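Local coordinates for protein dehydroquinate synthase (Thermus thermophilus, PDB 1UJN) that probably catalyses conversion of 3-deoxy-D-arabino-heptulosonate 7-phosphate to 3-dehydroquinate and phosphate, using NAD(+) and a cobalt or zinc ion, at residues M1-E5 with I14-V20; G60-K65 with T95-L99; V111-P117 with H147-Y153; R225-L229 with W311-L315; M249-Y253 with L281-L286. All coordinates share one frame; numbering follows the deposited sequence.

Contact 1: residues M1-E5 with I14-V20; sequences MQRLE and ILVGEGV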
# COMPACT_ATOMS: atom_id res chain seq x y z
N MET A 1 24.69 -22.07 9.65
CA MET A 1 23.91 -21.14 8.78
C MET A 1 22.87 -21.92 7.99
O MET A 1 23.20 -22.87 7.29
CB MET A 1 24.84 -20.41 7.81
CG MET A 1 24.17 -19.30 7.01
SD MET A 1 23.35 -18.08 8.08
CE MET A 1 24.77 -17.30 8.84
N GLN A 2 21.61 -21.52 8.13
CA GLN A 2 20.52 -22.18 7.43
C GLN A 2 19.95 -21.22 6.38
O GLN A 2 19.70 -20.06 6.69
CB GLN A 2 19.41 -22.54 8.42
CG GLN A 2 19.87 -23.44 9.55
CD GLN A 2 20.29 -24.79 9.05
OE1 GLN A 2 19.51 -25.50 8.41
NE2 GLN A 2 21.53 -25.17 9.33
N ARG A 3 19.76 -21.71 5.16
CA ARG A 3 19.21 -20.86 4.12
C ARG A 3 17.91 -21.46 3.61
O ARG A 3 17.88 -22.58 3.09
CB ARG A 3 20.19 -20.70 2.96
CG ARG A 3 19.74 -19.67 1.92
CD ARG A 3 20.66 -19.65 0.69
NE ARG A 3 20.18 -18.71 -0.33
CZ ARG A 3 20.54 -17.44 -0.41
NH1 ARG A 3 21.39 -16.92 0.46
NH2 ARG A 3 20.04 -16.68 -1.37
N LEU A 4 16.82 -20.71 3.77
CA LEU A 4 15.52 -21.15 3.31
C LEU A 4 15.12 -20.22 2.17
O LEU A 4 15.69 -19.14 2.02
CB LEU A 4 14.48 -21.06 4.43
CG LEU A 4 14.61 -21.98 5.64
CD1 LEU A 4 15.84 -21.62 6.45
CD2 LEU A 4 13.36 -21.85 6.50
N GLU A 5 14.15 -20.64 1.37
CA GLU A 5 13.70 -19.82 0.27
C GLU A 5 12.19 -19.76 0.17
O GLU A 5 11.50 -20.78 0.29
CB GLU A 5 14.25 -20.34 -1.07
CG GLU A 5 15.77 -20.45 -1.14
CD GLU A 5 16.26 -20.76 -2.54
OE1 GLU A 5 15.64 -21.62 -3.22
OE2 GLU A 5 17.26 -20.16 -2.97
N ILE A 14 15.68 -16.52 3.32
CA ILE A 14 15.57 -16.31 4.76
C ILE A 14 16.79 -17.03 5.34
O ILE A 14 16.91 -18.25 5.20
CB ILE A 14 14.29 -16.95 5.36
CG1 ILE A 14 13.04 -16.24 4.84
CG2 ILE A 14 14.36 -16.89 6.89
CD1 ILE A 14 11.74 -16.92 5.24
N LEU A 15 17.69 -16.27 5.95
CA LEU A 15 18.90 -16.84 6.54
C LEU A 15 18.76 -16.86 8.05
O LEU A 15 18.33 -15.88 8.65
CB LEU A 15 20.13 -16.01 6.17
CG LEU A 15 20.71 -16.12 4.76
CD1 LEU A 15 21.34 -17.50 4.56
CD2 LEU A 15 19.61 -15.87 3.73
N VAL A 16 19.14 -17.98 8.67
CA VAL A 16 19.08 -18.10 10.12
C VAL A 16 20.39 -18.73 10.59
O VAL A 16 20.72 -19.84 10.20
CB VAL A 16 17.91 -19.00 10.56
CG1 VAL A 16 17.82 -19.03 12.08
CG2 VAL A 16 16.60 -18.50 9.95
N GLY A 17 21.15 -18.00 11.41
CA GLY A 17 22.41 -18.53 11.90
C GLY A 17 23.31 -17.45 12.46
O GLY A 17 22.86 -16.34 12.74
N GLU A 18 24.59 -17.77 12.64
CA GLU A 18 25.53 -16.79 13.15
C GLU A 18 26.41 -16.30 12.02
O GLU A 18 27.10 -17.09 11.37
CB GLU A 18 26.39 -17.41 14.26
CG GLU A 18 25.59 -17.72 15.53
CD GLU A 18 26.44 -18.30 16.64
OE1 GLU A 18 27.52 -17.73 16.93
OE2 GLU A 18 26.02 -19.31 17.23
N GLY A 19 26.37 -15.00 11.78
CA GLY A 19 27.15 -14.41 10.71
C GLY A 19 26.29 -14.21 9.48
O GLY A 19 26.77 -14.34 8.35
N VAL A 20 25.01 -13.91 9.67
CA VAL A 20 24.12 -13.71 8.53
C VAL A 20 24.46 -12.48 7.68
O VAL A 20 24.17 -12.44 6.49
CB VAL A 20 22.64 -13.60 8.99
CG1 VAL A 20 22.23 -14.89 9.68
CG2 VAL A 20 22.44 -12.40 9.91
O HOH W 1 25.18 -20.61 11.74
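The carbonyl O of Gln-2 holds two groups of the partner strand: the backbone N of Val-16, 2.9 Å from that O and in the carbonyl plane, and the CA-H of Leu-15, whose CA lies 3.3 Å from the same atom. Gln-2 N returns the bond to Val-16 O (2.8 Å), and Leu-4 and Ile-14 form a second hydrogen-bonded pair. Between them, in the non-hydrogen-bonded pair, CB and CG of Arg-3 lie against Leu-15 CD1. On the other face the CB atoms of Leu-4 and Ile-14 meet, and Val-207 of helix 199-216 packs on both side chains. Met-1 has the largest area covered in this contact. Its CG is anti to the backbone N (chi1 -172°), and bends at the next two torsions bring the thioether to the loop after strand 12-17, where CE sits 3.6 Å from Val-20 CG1 and 3.4 Å from Glu-18 O, with SD near Leu-15 CD1. With an alanine here the thioether would be gone, and a gap beside Val-20 CG1 and Leu-15 CD1 would probably open. Met-1 N and Glu-18 N both donate to one water, and Glu-200 also bonds Met-1 N. Gly-17 comes so close that a CB on it would strike Met-1 CA. Together the strands form a beta hairpin at the edge of the mixed sheet of the N-terminal domain: strand 2-6 is outermost, and strand 12-17 pairs on its other side, parallel, with strand 151-155.

Contact 2: residues G60-K65 with T95-L99; sequences GGEAAK and TLTDL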
# COMPACT_ATOMS: atom_id res chain seq x y z
N GLY A 60 10.66 0.06 20.62
CA GLY A 60 9.88 -1.05 20.12
C GLY A 60 8.54 -1.06 20.83
O GLY A 60 8.23 -0.13 21.57
N GLY A 61 7.75 -2.10 20.63
CA GLY A 61 6.46 -2.15 21.30
C GLY A 61 5.36 -1.64 20.39
O GLY A 61 5.62 -1.12 19.31
N GLU A 62 4.12 -1.79 20.84
CA GLU A 62 2.95 -1.38 20.06
C GLU A 62 2.88 0.11 19.74
O GLU A 62 2.25 0.50 18.75
CB GLU A 62 1.69 -1.81 20.80
CG GLU A 62 1.52 -3.32 20.90
CD GLU A 62 1.37 -3.97 19.55
OE1 GLU A 62 0.56 -3.47 18.75
OE2 GLU A 62 2.05 -4.99 19.28
N ALA A 63 3.52 0.94 20.55
CA ALA A 63 3.52 2.38 20.33
C ALA A 63 4.18 2.74 19.00
O ALA A 63 3.88 3.79 18.42
CB ALA A 63 4.23 3.10 21.48
N ALA A 64 5.06 1.88 18.52
CA ALA A 64 5.76 2.12 17.25
C ALA A 64 4.82 1.92 16.06
O ALA A 64 5.07 2.44 14.97
CB ALA A 64 6.95 1.18 17.12
N LYS A 65 3.75 1.16 16.27
CA LYS A 65 2.79 0.90 15.21
C LYS A 65 1.63 1.90 15.27
O LYS A 65 0.49 1.53 15.53
CB LYS A 65 2.28 -0.54 15.31
CG LYS A 65 3.35 -1.57 14.98
CD LYS A 65 2.91 -3.00 15.27
CE LYS A 65 1.65 -3.40 14.51
NZ LYS A 65 1.35 -4.85 14.72
N THR A 95 7.07 -5.63 15.81
CA THR A 95 6.51 -4.29 15.69
C THR A 95 7.33 -3.43 14.73
O THR A 95 6.78 -2.62 13.99
CB THR A 95 6.42 -3.59 17.06
OG1 THR A 95 7.72 -3.52 17.66
CG2 THR A 95 5.49 -4.36 17.99
N LEU A 96 8.65 -3.62 14.74
CA LEU A 96 9.52 -2.85 13.87
C LEU A 96 9.37 -3.27 12.42
O LEU A 96 9.37 -2.43 11.53
CB LEU A 96 10.99 -3.00 14.29
CG LEU A 96 11.64 -1.79 14.99
CD1 LEU A 96 11.69 -0.61 14.03
CD2 LEU A 96 10.86 -1.43 16.25
N THR A 97 9.25 -4.57 12.17
CA THR A 97 9.09 -5.02 10.80
C THR A 97 7.70 -4.66 10.30
O THR A 97 7.52 -4.37 9.12
CB THR A 97 9.36 -6.53 10.63
OG1 THR A 97 8.69 -7.26 11.66
CG2 THR A 97 10.85 -6.81 10.71
N ASP A 98 6.72 -4.66 11.20
CA ASP A 98 5.35 -4.29 10.84
C ASP A 98 5.35 -2.83 10.37
O ASP A 98 4.86 -2.51 9.28
CB ASP A 98 4.40 -4.44 12.04
CG ASP A 98 3.92 -5.87 12.23
OD1 ASP A 98 3.24 -6.15 13.25
OD2 ASP A 98 4.20 -6.73 11.36
N LEU A 99 5.89 -1.95 11.21
CA LEU A 99 5.96 -0.53 10.89
C LEU A 99 6.88 -0.26 9.69
O LEU A 99 6.48 0.36 8.71
CB LEU A 99 6.47 0.26 12.10
CG LEU A 99 6.80 1.73 11.83
CD1 LEU A 99 5.51 2.52 11.61
CD2 LEU A 99 7.58 2.29 13.00
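Thr-95, Lys-65 and Ala-64 lose the most surface where the loop 60-65 lies against the first turns of helix 94-106. Thr-95 carries OG1 between its backbone N and carbonyl carbon (chi1 58°), which presents the hydroxyl to Gly-61 N. That hydrogen bond is long and bent, with N 3.3 Å from OG1 and 137° at the hydrogen. CG2 of Thr-95 rests against the Gly-61 carbonyl group and comes 3.7 Å from Glu-62 OE2, a carboxylate whose other oxygen is bonded to Asn-135. The Lys-65 side chain crosses that of Asp-98 obliquely: its CG passes Thr-95 O, its CD and CE lie against Asp-98 CB, and a bend at chi3 brings NZ to Asp-98 OD1 at 2.7 Å. The ammonium meets this oxygen on the anti side, 25° out of the carboxylate plane, and makes a further hydrogen bond to Asn-141 OD1. Ala-64 touches chiefly through its backbone. Its carbonyl O faces both methyl groups of Leu-99, 3.4 Å from CD1 and 3.2 Å from CD2, while its CB is 4.3 Å from CD2. Glu-62 and Asp-98 flank the lysine without touching each other. The predicted NAD(+)-binding Lys-140 and Lys-131 lie close by. The short ion pair probably offsets the charge of Asp-98 and, with Asn-141 as second partner, is likely to limit movement of the Lys-65 ammonium.

Contact 3: residues V111-P117 with H147-Y153; sequences VAYLAFP and HFPQGVY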
# COMPACT_ATOMS: atom_id res chain seq x y z
N VAL A 111 9.26 0.77 -1.91
CA VAL A 111 10.69 0.57 -2.06
C VAL A 111 11.04 -0.77 -1.41
O VAL A 111 10.28 -1.30 -0.60
CB VAL A 111 11.53 1.68 -1.39
CG1 VAL A 111 11.22 3.03 -2.06
CG2 VAL A 111 11.23 1.73 0.11
N ALA A 112 12.18 -1.32 -1.78
CA ALA A 112 12.61 -2.60 -1.22
C ALA A 112 13.00 -2.47 0.24
O ALA A 112 13.40 -1.40 0.70
CB ALA A 112 13.79 -3.13 -2.02
N TYR A 113 12.85 -3.56 0.99
CA TYR A 113 13.29 -3.54 2.38
C TYR A 113 13.88 -4.89 2.75
O TYR A 113 13.52 -5.92 2.17
CB TYR A 113 12.17 -3.13 3.35
CG TYR A 113 11.12 -4.17 3.66
CD1 TYR A 113 10.07 -4.41 2.78
CD2 TYR A 113 11.13 -4.85 4.87
CE1 TYR A 113 9.05 -5.31 3.11
CE2 TYR A 113 10.12 -5.75 5.21
CZ TYR A 113 9.09 -5.96 4.33
OH TYR A 113 8.06 -6.81 4.68
N LEU A 114 14.84 -4.84 3.67
CA LEU A 114 15.50 -6.04 4.17
C LEU A 114 15.16 -6.14 5.64
O LEU A 114 15.20 -5.14 6.36
CB LEU A 114 17.02 -5.92 4.01
CG LEU A 114 17.55 -5.90 2.58
CD1 LEU A 114 19.06 -5.64 2.60
CD2 LEU A 114 17.24 -7.22 1.89
N ALA A 115 14.82 -7.34 6.08
CA ALA A 115 14.46 -7.54 7.48
C ALA A 115 15.55 -8.26 8.26
O ALA A 115 16.13 -9.23 7.79
CB ALA A 115 13.17 -8.34 7.56
N PHE A 116 15.83 -7.76 9.46
CA PHE A 116 16.83 -8.36 10.35
C PHE A 116 16.10 -8.57 11.67
O PHE A 116 16.22 -7.76 12.60
CB PHE A 116 18.02 -7.43 10.53
CG PHE A 116 18.79 -7.18 9.27
CD1 PHE A 116 18.37 -6.22 8.37
CD2 PHE A 116 19.91 -7.94 8.97
CE1 PHE A 116 19.06 -6.01 7.17
CE2 PHE A 116 20.62 -7.74 7.78
CZ PHE A 116 20.19 -6.77 6.88
N PRO A 117 15.32 -9.65 11.77
CA PRO A 117 14.56 -9.94 12.99
C PRO A 117 15.46 -10.19 14.20
O PRO A 117 16.51 -10.83 14.10
CB PRO A 117 13.73 -11.16 12.60
CG PRO A 117 14.60 -11.86 11.60
CD PRO A 117 15.15 -10.72 10.77
N HIS A 147 3.53 -6.53 1.74
CA HIS A 147 4.76 -6.13 1.10
C HIS A 147 5.84 -7.07 1.61
O HIS A 147 6.12 -7.12 2.81
CB HIS A 147 5.08 -4.68 1.47
CG HIS A 147 6.18 -4.07 0.66
ND1 HIS A 147 6.22 -4.14 -0.72
CD2 HIS A 147 7.29 -3.39 1.02
CE1 HIS A 147 7.30 -3.52 -1.16
NE2 HIS A 147 7.96 -3.06 -0.13
N PHE A 148 6.43 -7.83 0.69
CA PHE A 148 7.43 -8.82 1.06
C PHE A 148 8.84 -8.29 1.07
O PHE A 148 9.22 -7.48 0.23
CB PHE A 148 7.37 -10.01 0.10
CG PHE A 148 6.03 -10.66 0.05
CD1 PHE A 148 5.04 -10.17 -0.78
CD2 PHE A 148 5.73 -11.74 0.88
CE1 PHE A 148 3.77 -10.73 -0.79
CE2 PHE A 148 4.46 -12.31 0.88
CZ PHE A 148 3.48 -11.80 0.04
N PRO A 149 9.65 -8.76 2.04
CA PRO A 149 11.04 -8.30 2.12
C PRO A 149 11.83 -8.89 0.96
O PRO A 149 11.43 -9.90 0.37
CB PRO A 149 11.50 -8.83 3.47
CG PRO A 149 10.73 -10.11 3.61
CD PRO A 149 9.34 -9.73 3.10
N GLN A 150 12.94 -8.25 0.64
CA GLN A 150 13.82 -8.69 -0.42
C GLN A 150 14.72 -9.77 0.16
O GLN A 150 15.39 -10.51 -0.57
CB GLN A 150 14.64 -7.49 -0.89
CG GLN A 150 15.46 -7.71 -2.11
CD GLN A 150 16.09 -6.42 -2.58
OE1 GLN A 150 15.60 -5.78 -3.52
NE2 GLN A 150 17.20 -6.04 -1.95
N GLY A 151 14.72 -9.87 1.48
CA GLY A 151 15.53 -10.86 2.17
C GLY A 151 15.31 -10.75 3.68
O GLY A 151 14.98 -9.67 4.17
N VAL A 152 15.49 -11.85 4.40
CA VAL A 152 15.34 -11.86 5.86
C VAL A 152 16.62 -12.47 6.42
O VAL A 152 17.02 -13.56 6.00
CB VAL A 152 14.15 -12.72 6.32
CG1 VAL A 152 14.08 -12.75 7.85
CG2 VAL A 152 12.85 -12.16 5.76
N TYR A 153 17.25 -11.77 7.35
CA TYR A 153 18.52 -12.22 7.92
C TYR A 153 18.42 -12.22 9.44
O TYR A 153 18.47 -11.16 10.07
CB TYR A 153 19.63 -11.30 7.43
CG TYR A 153 19.75 -11.32 5.92
CD1 TYR A 153 20.55 -12.27 5.28
CD2 TYR A 153 18.96 -10.48 5.13
CE1 TYR A 153 20.56 -12.38 3.89
CE2 TYR A 153 18.96 -10.59 3.73
CZ TYR A 153 19.76 -11.54 3.13
OH TYR A 153 19.74 -11.70 1.76
O HOH W 2 11.03 -5.49 -0.43
O HOH W 3 18.82 -10.43 12.64
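Strands 112-117 and 151-153 run parallel, their axes 4.7 Å apart at 22°; Ala-115 N donates to Gly-151 O, Ala-115 O accepts from Tyr-153 N, and upstream Gln-150 N bonds Tyr-113 O almost straight. Tyr-113 has the most surface covered. Its ring leans out over the incoming loop (chi1 76°), with Pro-149 CA over one face, 3.9 Å from the ring centroid, and its OH donates to His-147 O at 2.7 Å. The His-147 ring is slid past it, with planes 28° apart, little overlap, and CD2 3.3 Å from Tyr-113 CE1. From there His-147 NE2 donates within its ring plane to Val-111 O (2.9 Å). The two side-chain bonds thus clasp the segments in both directions, and a water joins Tyr-113 N to Phe-148 O. Further along, Phe-116 CD2 packs 3.7 Å from Tyr-153 CB, the two rings meeting obliquely. Gly-151 leaves room for the Tyr-153 ring: a CB there would run into CE2. Leu-114 CD2 reaches that ring at its edge. These are inner strands of the parallel part of a Rossmann-like sheet, and strand 112-117 leads directly to Thr-118 and Thr-119, predicted to bind NAD(+).

Contact 4: residues R225-L229 with W311-L315; sequences RLLNL and WVVPL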
# COMPACT_ATOMS: atom_id res chain seq x y z
N ARG A 225 -5.30 -21.09 6.59
CA ARG A 225 -6.06 -20.57 7.73
C ARG A 225 -5.89 -21.45 8.97
O ARG A 225 -6.37 -21.15 10.05
CB ARG A 225 -7.53 -20.51 7.33
CG ARG A 225 -8.17 -21.89 7.23
CD ARG A 225 -9.32 -21.93 6.21
NE ARG A 225 -10.27 -22.99 6.55
CZ ARG A 225 -10.23 -24.11 5.80
NH1 ARG A 225 -9.36 -24.22 4.81
NH2 ARG A 225 -11.07 -25.11 6.06
N LEU A 226 -5.11 -22.52 8.84
CA LEU A 226 -4.78 -23.36 9.99
C LEU A 226 -3.80 -22.62 10.89
O LEU A 226 -3.63 -22.96 12.06
CB LEU A 226 -4.17 -24.69 9.53
CG LEU A 226 -5.02 -25.56 8.60
CD1 LEU A 226 -4.20 -26.77 8.16
CD2 LEU A 226 -6.30 -26.01 9.31
N LEU A 227 -3.14 -21.61 10.33
CA LEU A 227 -2.18 -20.81 11.09
C LEU A 227 -2.90 -20.05 12.20
O LEU A 227 -2.27 -19.52 13.11
CB LEU A 227 -1.46 -19.83 10.15
CG LEU A 227 -0.61 -20.45 9.04
CD1 LEU A 227 -0.21 -19.38 8.04
CD2 LEU A 227 0.62 -21.10 9.65
N ASN A 228 -4.23 -20.00 12.11
CA ASN A 228 -5.01 -19.31 13.12
C ASN A 228 -5.36 -20.21 14.30
O ASN A 228 -6.22 -19.89 15.11
CB ASN A 228 -6.29 -18.74 12.51
CG ASN A 228 -6.01 -17.63 11.51
OD1 ASN A 228 -5.31 -16.66 11.83
ND2 ASN A 228 -6.56 -17.75 10.31
N LEU A 229 -4.68 -21.35 14.38
CA LEU A 229 -4.90 -22.30 15.46
C LEU A 229 -4.63 -21.62 16.81
O LEU A 229 -3.56 -21.05 17.01
CB LEU A 229 -3.97 -23.51 15.31
CG LEU A 229 -3.97 -24.58 16.41
CD1 LEU A 229 -5.34 -25.26 16.49
CD2 LEU A 229 -2.88 -25.60 16.11
N TRP A 311 -13.70 -22.36 13.98
CA TRP A 311 -12.55 -22.63 14.82
C TRP A 311 -11.61 -23.63 14.17
O TRP A 311 -12.05 -24.54 13.47
CB TRP A 311 -12.98 -23.22 16.16
CG TRP A 311 -13.97 -22.41 16.94
CD1 TRP A 311 -15.30 -22.28 16.69
CD2 TRP A 311 -13.70 -21.64 18.11
NE1 TRP A 311 -15.89 -21.49 17.64
CE2 TRP A 311 -14.92 -21.08 18.53
CE3 TRP A 311 -12.54 -21.38 18.85
CZ2 TRP A 311 -15.03 -20.26 19.66
CZ3 TRP A 311 -12.64 -20.57 19.98
CH2 TRP A 311 -13.88 -20.02 20.37
N VAL A 312 -10.31 -23.46 14.40
CA VAL A 312 -9.32 -24.40 13.87
C VAL A 312 -9.19 -25.45 14.97
O VAL A 312 -8.69 -25.16 16.06
CB VAL A 312 -7.94 -23.73 13.63
CG1 VAL A 312 -6.95 -24.77 13.15
CG2 VAL A 312 -8.07 -22.61 12.61
N VAL A 313 -9.66 -26.66 14.68
CA VAL A 313 -9.62 -27.75 15.65
C VAL A 313 -8.59 -28.80 15.28
O VAL A 313 -8.64 -29.38 14.20
CB VAL A 313 -11.01 -28.45 15.75
CG1 VAL A 313 -10.97 -29.55 16.80
CG2 VAL A 313 -12.08 -27.43 16.08
N PRO A 314 -7.63 -29.06 16.18
CA PRO A 314 -6.59 -30.07 15.92
C PRO A 314 -7.07 -31.44 16.39
O PRO A 314 -7.19 -31.68 17.59
CB PRO A 314 -5.42 -29.55 16.74
CG PRO A 314 -6.11 -29.03 17.97
CD PRO A 314 -7.32 -28.29 17.40
N LEU A 315 -7.35 -32.33 15.45
CA LEU A 315 -7.81 -33.68 15.79
C LEU A 315 -6.61 -34.59 16.02
O LEU A 315 -6.70 -35.60 16.73
CB LEU A 315 -8.70 -34.23 14.68
CG LEU A 315 -9.97 -33.41 14.40
CD1 LEU A 315 -10.74 -34.04 13.25
CD2 LEU A 315 -10.83 -33.33 15.65
O HOH W 4 -9.19 -20.96 15.94
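Val-312 sets CG1 anti to its backbone N (chi1 177°) and CG2 anti to its carbonyl carbon, so the two methyl groups fork over the turn 225-229, while Leu-229, with CG likewise opposite N (chi1 175°), swings CD1 back toward the strand. CG1 of Val-312 meets Leu-229 CD1 at 3.7 Å and lies against Leu-229 CB; from another side Leu-226 CD2, whose side chain crosses at about a right angle, comes to 4.1 Å from the same CG1. CG2 takes the other branch, 3.4 Å from Arg-225 O and close to the backbone of Asn-228. That carbonyl O of Arg-225 accepts the backbone N-H of Asn-228 (N to O 3.2 Å), the bond that closes the 3-10 turn, and a weak one from Asn-228 ND2. Strand 311-314 belongs to a small antiparallel pair with strand 319-323 in the otherwise mainly helical C-terminal domain, and the contact joins this pair to the loop before helix 231-240. Leu-229 O accepts from ND1 of His-231, a predicted zinc ligand, which would make it a second-shell group. An alanine in place of Val-312 would lack both methyl groups, and a gap would probably open among Leu-226, Leu-229 and the Arg-225 carbonyl. Leu-229 CD1 also touches Val-312 O, at 3.4 Å, and the Leu-229 side chain crosses Pro-314 obliquely, CD1 3.7 Å from Pro-314 CD. Helices 164-181 and 247-264 pack on Leu-229 too. No direct hydrogen bond links the segments; a water, held 3.1 Å from Val-312 N, donates to Asn-228 O in a longer bond.

Contact 5: residues M249-Y253 with L281-L286; sequences MAVAY and LSPPPL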
# COMPACT_ATOMS: atom_id res chain seq x y z
N MET A 249 1.68 -15.58 24.72
CA MET A 249 1.07 -16.20 25.89
C MET A 249 -0.39 -16.49 25.59
O MET A 249 -0.90 -17.56 25.94
CB MET A 249 1.20 -15.27 27.09
CG MET A 249 2.64 -14.94 27.47
SD MET A 249 3.62 -16.42 27.82
CE MET A 249 5.15 -15.69 28.48
N ALA A 250 -1.05 -15.56 24.92
CA ALA A 250 -2.45 -15.72 24.56
C ALA A 250 -2.61 -16.92 23.63
O ALA A 250 -3.57 -17.69 23.76
CB ALA A 250 -2.96 -14.47 23.87
N VAL A 251 -1.67 -17.08 22.70
CA VAL A 251 -1.72 -18.21 21.78
C VAL A 251 -1.60 -19.52 22.55
O VAL A 251 -2.34 -20.47 22.27
CB VAL A 251 -0.59 -18.13 20.75
CG1 VAL A 251 -0.53 -19.43 19.94
CG2 VAL A 251 -0.82 -16.95 19.81
N ALA A 252 -0.69 -19.57 23.52
CA ALA A 252 -0.50 -20.78 24.31
C ALA A 252 -1.81 -21.17 24.99
O ALA A 252 -2.19 -22.35 25.00
CB ALA A 252 0.58 -20.56 25.36
N TYR A 253 -2.50 -20.18 25.55
CA TYR A 253 -3.78 -20.42 26.22
C TYR A 253 -4.81 -20.90 25.19
O TYR A 253 -5.62 -21.79 25.48
CB TYR A 253 -4.30 -19.13 26.88
CG TYR A 253 -3.67 -18.82 28.22
CD1 TYR A 253 -3.07 -17.58 28.46
CD2 TYR A 253 -3.70 -19.74 29.26
CE1 TYR A 253 -2.53 -17.27 29.72
CE2 TYR A 253 -3.17 -19.45 30.51
CZ TYR A 253 -2.59 -18.21 30.73
OH TYR A 253 -2.10 -17.91 31.98
N LEU A 281 6.40 -22.58 29.74
CA LEU A 281 6.16 -21.19 29.39
C LEU A 281 5.93 -20.26 30.58
O LEU A 281 6.41 -19.13 30.59
CB LEU A 281 4.97 -21.10 28.43
CG LEU A 281 4.70 -19.75 27.76
CD1 LEU A 281 5.88 -19.39 26.86
CD2 LEU A 281 3.42 -19.84 26.93
N SER A 282 5.19 -20.75 31.58
CA SER A 282 4.86 -19.96 32.76
C SER A 282 4.16 -18.66 32.36
O SER A 282 4.63 -17.57 32.67
CB SER A 282 6.12 -19.64 33.57
OG SER A 282 6.62 -20.80 34.21
N PRO A 283 3.02 -18.78 31.66
CA PRO A 283 2.26 -17.61 31.22
C PRO A 283 1.69 -16.83 32.40
O PRO A 283 1.45 -17.39 33.47
CB PRO A 283 1.17 -18.22 30.35
CG PRO A 283 0.90 -19.52 31.03
CD PRO A 283 2.31 -20.02 31.31
N PRO A 284 1.47 -15.52 32.23
CA PRO A 284 0.91 -14.75 33.34
C PRO A 284 -0.53 -15.16 33.64
O PRO A 284 -1.32 -15.41 32.71
CB PRO A 284 1.02 -13.31 32.85
CG PRO A 284 0.87 -13.45 31.36
CD PRO A 284 1.72 -14.66 31.06
N PRO A 285 -0.89 -15.27 34.93
CA PRO A 285 -2.24 -15.66 35.34
C PRO A 285 -3.30 -14.76 34.72
O PRO A 285 -3.08 -13.56 34.54
CB PRO A 285 -2.18 -15.54 36.86
CG PRO A 285 -0.77 -15.95 37.15
CD PRO A 285 0.01 -15.18 36.10
N LEU A 286 -4.45 -15.35 34.40
CA LEU A 286 -5.54 -14.62 33.78
C LEU A 286 -6.58 -14.11 34.77
O LEU A 286 -6.71 -14.64 35.87
CB LEU A 286 -6.25 -15.52 32.76
CG LEU A 286 -5.41 -16.07 31.61
CD1 LEU A 286 -6.25 -17.04 30.78
CD2 LEU A 286 -4.91 -14.91 30.75
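Tyr-253 and Leu-286 approach from opposite directions, and the leucine lands flat on the ring: its CD1 sits over the centre of one face, 3.7 Å from the centroid and 5° off the normal, while CD2 sits above Tyr-253 CE1 on the same face, 3.5 Å away. At the ring's edge, in its plane, Pro-284 O accepts a hydrogen bond from the Tyr-253 OH, 2.7 Å away. This donor stands well above the carbonyl plane, 53° out of it. Pro-283 crosses the tyrosine obliquely, bringing CG to 3.5 Å from OH. The leucine over the face is likely to limit rotation of the ring, while the hydrogen bond holds its hydroxyl end. The partners follow the end of helix 271-281: Ser-282 leaves the helix with positive phi, and Pro-283, Pro-284 and Pro-285 continue in polyproline II conformation along the side of helix 247-264. Met-249, one turn before Tyr-253 on that helix, has its CG anti to the carbonyl carbon, and its chain is bent at chi2 (-57°). SD is thereby laid across Leu-281, 3.5 Å from its CG, and Met-249 CG itself meets Pro-284 CD at 3.7 Å. Leu-281 CD2 presses on Ala-252 CB at 3.3 Å, tighter than usual for two carbons. Behind these, helix 327-342 packs on both Tyr-253 and Leu-286 through Leu-341, and Trp-337 NE1 donates to Tyr-253 O.

Contacts 1 and 3 share the mixed sheet: Leu-15 N lies 2.8 Å from Val-152 O, probably hydrogen-bonded, and Leu-15 CD2 packs on Tyr-153 CE1. Contact 2 meets contact 3 where Thr-97 CG2 lies 4.2 Å from Ala-115 CB, helix 94-106 against the strand that follows it. Contacts 4 and 5 belong to the helical half, their nearest atoms about 5 Å apart, whereas the centres of contacts 2 and 4 are about 27 Å apart. The predicted NAD(+) and metal residues are consistent with a site in the cleft between the halves: the side chain of Asp-98 in contact 2 and that of Asn-228 in contact 4 each lie about 6 Å from that of Lys-131.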